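Adenosine 5'-monophosphoramidase HNT1 (Candida albicans, PDB 6IQ1) probably hydrolyses adenosine 5'-monophosphoramidates to AMP as a homodimeric member of the histidine triad (HINT) family. Local coordinates at residues E24-T28 against D59-I64. Sequence-based numbering, arbitrary orientation.
Sequences ETAKT and DYLSDI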
ATOM      1  N   GLU D  24      -4.870  -4.998 -17.368  1.00 30.00           N
ATOM      2  CA  GLU D  24      -5.603  -3.750 -17.502  1.00 30.01           C
ATOM      3  C   GLU D  24      -7.089  -3.985 -17.239  1.00 31.57           C
ATOM      4  O   GLU D  24      -7.631  -5.059 -17.513  1.00 26.43           O
ATOM      5  CB  GLU D  24      -5.413  -3.127 -18.873  1.00 29.57           C
ATOM      6  CG  GLU D  24      -5.907  -1.707 -18.919  1.00 34.61           C
ATOM      7  CD  GLU D  24      -5.847  -1.089 -20.299  1.00 40.97           C
ATOM      8  OE1 GLU D  24      -5.056  -1.571 -21.158  1.00 41.31           O
ATOM      9  OE2 GLU D  24      -6.600  -0.106 -20.503  1.00 37.41           O
ATOM     10  N   THR D  25      -7.736  -2.955 -16.706  1.00 30.25           N
ATOM     11  CA  THR D  25      -9.115  -2.995 -16.249  1.00 29.58           C
ATOM     12  C   THR D  25      -9.788  -1.727 -16.765  1.00 35.43           C
ATOM     13  O   THR D  25      -9.118  -0.808 -17.242  1.00 32.03           O
ATOM     14  CB  THR D  25      -9.144  -3.130 -14.700  1.00 33.06           C
ATOM     15  OG1 THR D  25      -8.922  -4.495 -14.313  1.00 32.25           O
ATOM     16  CG2 THR D  25     -10.410  -2.654 -14.089  1.00 40.46           C
ATOM     17  N   ALA D  26     -11.123  -1.695 -16.729  1.00 31.26           N
ATOM     18  CA  ALA D  26     -11.827  -0.451 -17.014  1.00 33.30           C
ATOM     19  C   ALA D  26     -11.250   0.710 -16.212  1.00 35.29           C
ATOM     20  O   ALA D  26     -11.170   1.841 -16.706  1.00 37.27           O
ATOM     21  CB  ALA D  26     -13.322  -0.608 -16.717  1.00 27.07           C
ATOM     22  N   LYS D  27     -10.829   0.451 -14.974  1.00 31.86           N
ATOM     23  CA  LYS D  27     -10.373   1.510 -14.088  1.00 36.79           C
ATOM     24  C   LYS D  27      -8.880   1.486 -13.759  1.00 33.66           C
ATOM     25  O   LYS D  27      -8.359   2.508 -13.302  1.00 32.11           O
ATOM     26  CB  LYS D  27     -11.185   1.479 -12.780  1.00 34.75           C
ATOM     27  CG  LYS D  27     -12.556   2.139 -12.923  1.00 34.89           C
ATOM     28  CD  LYS D  27     -13.483   1.770 -11.762  1.00 38.04           C
ATOM     29  CE  LYS D  27     -14.952   2.066 -12.088  1.00 36.23           C
ATOM     30  NZ  LYS D  27     -15.161   3.470 -12.560  1.00 43.98           N
ATOM     31  N   THR D  28      -8.173   0.382 -13.994  1.00 30.52           N
ATOM     32  CA  THR D  28      -6.810   0.252 -13.506  1.00 29.72           C
ATOM     33  C   THR D  28      -5.860  -0.162 -14.624  1.00 30.43           C
ATOM     34  O   THR D  28      -6.247  -0.882 -15.547  1.00 32.36           O
ATOM     35  CB  THR D  28      -6.767  -0.769 -12.350  1.00 32.12           C
ATOM     36  OG1 THR D  28      -7.599  -0.306 -11.282  1.00 28.84           O
ATOM     37  CG2 THR D  28      -5.360  -0.950 -11.825  1.00 26.86           C
ATOM     38  N   ASP D  59     -14.298   4.867  -6.457  1.00 28.45           N
ATOM     39  CA  ASP D  59     -14.468   3.711  -7.335  1.00 31.86           C
ATOM     40  C   ASP D  59     -13.160   3.299  -8.011  1.00 35.77           C
ATOM     41  O   ASP D  59     -12.995   2.124  -8.354  1.00 37.12           O
ATOM     42  CB  ASP D  59     -15.565   3.968  -8.378  1.00 30.79           C
ATOM     43  CG  ASP D  59     -15.252   5.148  -9.295  1.00 39.03           C
ATOM     44  OD1 ASP D  59     -14.931   6.258  -8.811  1.00 36.58           O
ATOM     45  OD2 ASP D  59     -15.320   4.955 -10.526  1.00 46.18           O
ATOM     46  N   TYR D  60     -12.213   4.213  -8.192  1.00 29.22           N
ATOM     47  CA  TYR D  60     -10.907   3.761  -8.650  1.00 32.68           C
ATOM     48  C   TYR D  60     -10.106   3.085  -7.532  1.00 35.39           C
ATOM     49  O   TYR D  60      -9.363   2.128  -7.795  1.00 32.25           O
ATOM     50  CB  TYR D  60     -10.131   4.933  -9.234  1.00 32.18           C
ATOM     51  CG  TYR D  60     -10.656   5.350 -10.579  1.00 32.12           C
ATOM     52  CD1 TYR D  60     -11.760   6.197 -10.685  1.00 31.51           C
ATOM     53  CD2 TYR D  60     -10.051   4.899 -11.745  1.00 32.40           C
ATOM     54  CE1 TYR D  60     -12.249   6.573 -11.896  1.00 32.31           C
ATOM     55  CE2 TYR D  60     -10.525   5.275 -12.973  1.00 33.81           C
ATOM     56  CZ  TYR D  60     -11.628   6.109 -13.046  1.00 38.84           C
ATOM     57  OH  TYR D  60     -12.106   6.465 -14.283  1.00 40.26           O
ATOM     58  N   LEU D  61     -10.238   3.566  -6.291  1.00 31.17           N
ATOM     59  CA  LEU D  61      -9.526   2.945  -5.183  1.00 27.12           C
ATOM     60  C   LEU D  61     -10.000   1.519  -4.962  1.00 29.36           C
ATOM     61  O   LEU D  61      -9.199   0.642  -4.634  1.00 28.30           O
ATOM     62  CB  LEU D  61      -9.710   3.762  -3.911  1.00 27.24           C
ATOM     63  CG  LEU D  61      -9.038   5.132  -3.877  1.00 29.72           C
ATOM     64  CD1 LEU D  61      -9.219   5.778  -2.521  1.00 32.41           C
ATOM     65  CD2 LEU D  61      -7.576   5.045  -4.249  1.00 24.70           C
ATOM     66  N   SER D  62     -11.300   1.265  -5.153  1.00 32.57           N
ATOM     67  CA  SER D  62     -11.849  -0.055  -4.864  1.00 29.32           C
ATOM     68  C   SER D  62     -11.293  -1.118  -5.798  1.00 31.56           C
ATOM     69  O   SER D  62     -11.235  -2.297  -5.432  1.00 28.50           O
ATOM     70  CB  SER D  62     -13.371  -0.030  -4.967  1.00 31.72           C
ATOM     71  OG  SER D  62     -13.928   0.596  -3.828  1.00 41.09           O
ATOM     72  N   ASP D  63     -10.874  -0.725  -6.998  1.00 28.29           N
ATOM     73  CA  ASP D  63     -10.438  -1.679  -8.000  1.00 28.13           C
ATOM     74  C   ASP D  63      -8.949  -2.017  -7.907  1.00 31.22           C
ATOM     75  O   ASP D  63      -8.521  -3.045  -8.449  1.00 32.02           O
ATOM     76  CB  ASP D  63     -10.790  -1.130  -9.388  1.00 27.92           C
ATOM     77  CG  ASP D  63     -10.414  -2.065 -10.494  1.00 31.34           C
ATOM     78  OD1 ASP D  63     -10.918  -3.203 -10.520  1.00 34.06           O
ATOM     79  OD2 ASP D  63      -9.597  -1.668 -11.344  1.00 39.19           O
ATOM     80  N   ILE D  64      -8.165  -1.213  -7.189  1.00 29.24           N
ATOM     81  CA  ILE D  64      -6.714  -1.362  -7.204  1.00 25.49           C
ATOM     82  C   ILE D  64      -6.276  -2.658  -6.514  1.00 27.61           C
ATOM     83  O   ILE D  64      -5.593  -3.497  -7.112  1.00 28.53           O
ATOM     84  CB  ILE D  64      -6.061  -0.127  -6.574  1.00 28.20           C
ATOM     85  CG1 ILE D  64      -6.023   0.981  -7.609  1.00 29.49           C
ATOM     86  CG2 ILE D  64      -4.642  -0.435  -6.037  1.00 27.57           C
ATOM     87  CD1 ILE D  64      -5.862   2.315  -6.989  1.00 35.41           C
TER
HETATM   88  O   HOH W   1      -7.921   2.010 -10.208  1.00 29.91           O
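Lys27 and Thr28, at the end of the tight turn joining strands 21-24 and 28-32, face one flank of helix 58-74, with the CA atoms of Lys27 and Tyr60 5.9 Å apart and Thr28 opposite Ile64. The turn is closed by its own backbone bond from Thr25 N to Thr28 O. The aliphatic chain of Lys27 crosses the Tyr60 ring at about a right angle, and CG sits over one face, offset toward the rim, in a CH-pi contact 4.0 Å from the ring centroid. The chain runs extended until a bend at its last torsion (chi4 -52°) turns NZ to Asp59. There NZ forms a salt bridge with OD2 of Asp59 at 2.5 Å, nearly in line with the carboxylate's CG-OD2 bond, while remaining over the Tyr60 face for a cation-pi contact at 4.7 Å from the centroid. One turn further along the helix, Asp63 holds CG trans to its backbone N (chi1 -178°), which carries the carboxylate to the turn. Thr28 OG1 donates to Asp63 OD2 at a modelled, doubtfully short 2.4 Å. The methyl CG2 of Thr25 is packed beside the same carboxylate. A water sits on another side of Thr28 OG1, 2.6 Å from that oxygen and 2.8 Å from Tyr60 O, and also reaches Lys27 O. Ile64 packs on Pro46 and on Leu65 of the second subunit, and lies close to Phe107, which probably belongs to the AMP site. The contact thus joins the edge hairpin of the HIT-domain antiparallel sheet to a helix that also packs on the second subunit; the Lys27 ammonium would probably favour the charged form of Asp59, while the water links Thr28 OG1 to backbone carbonyls of both segments.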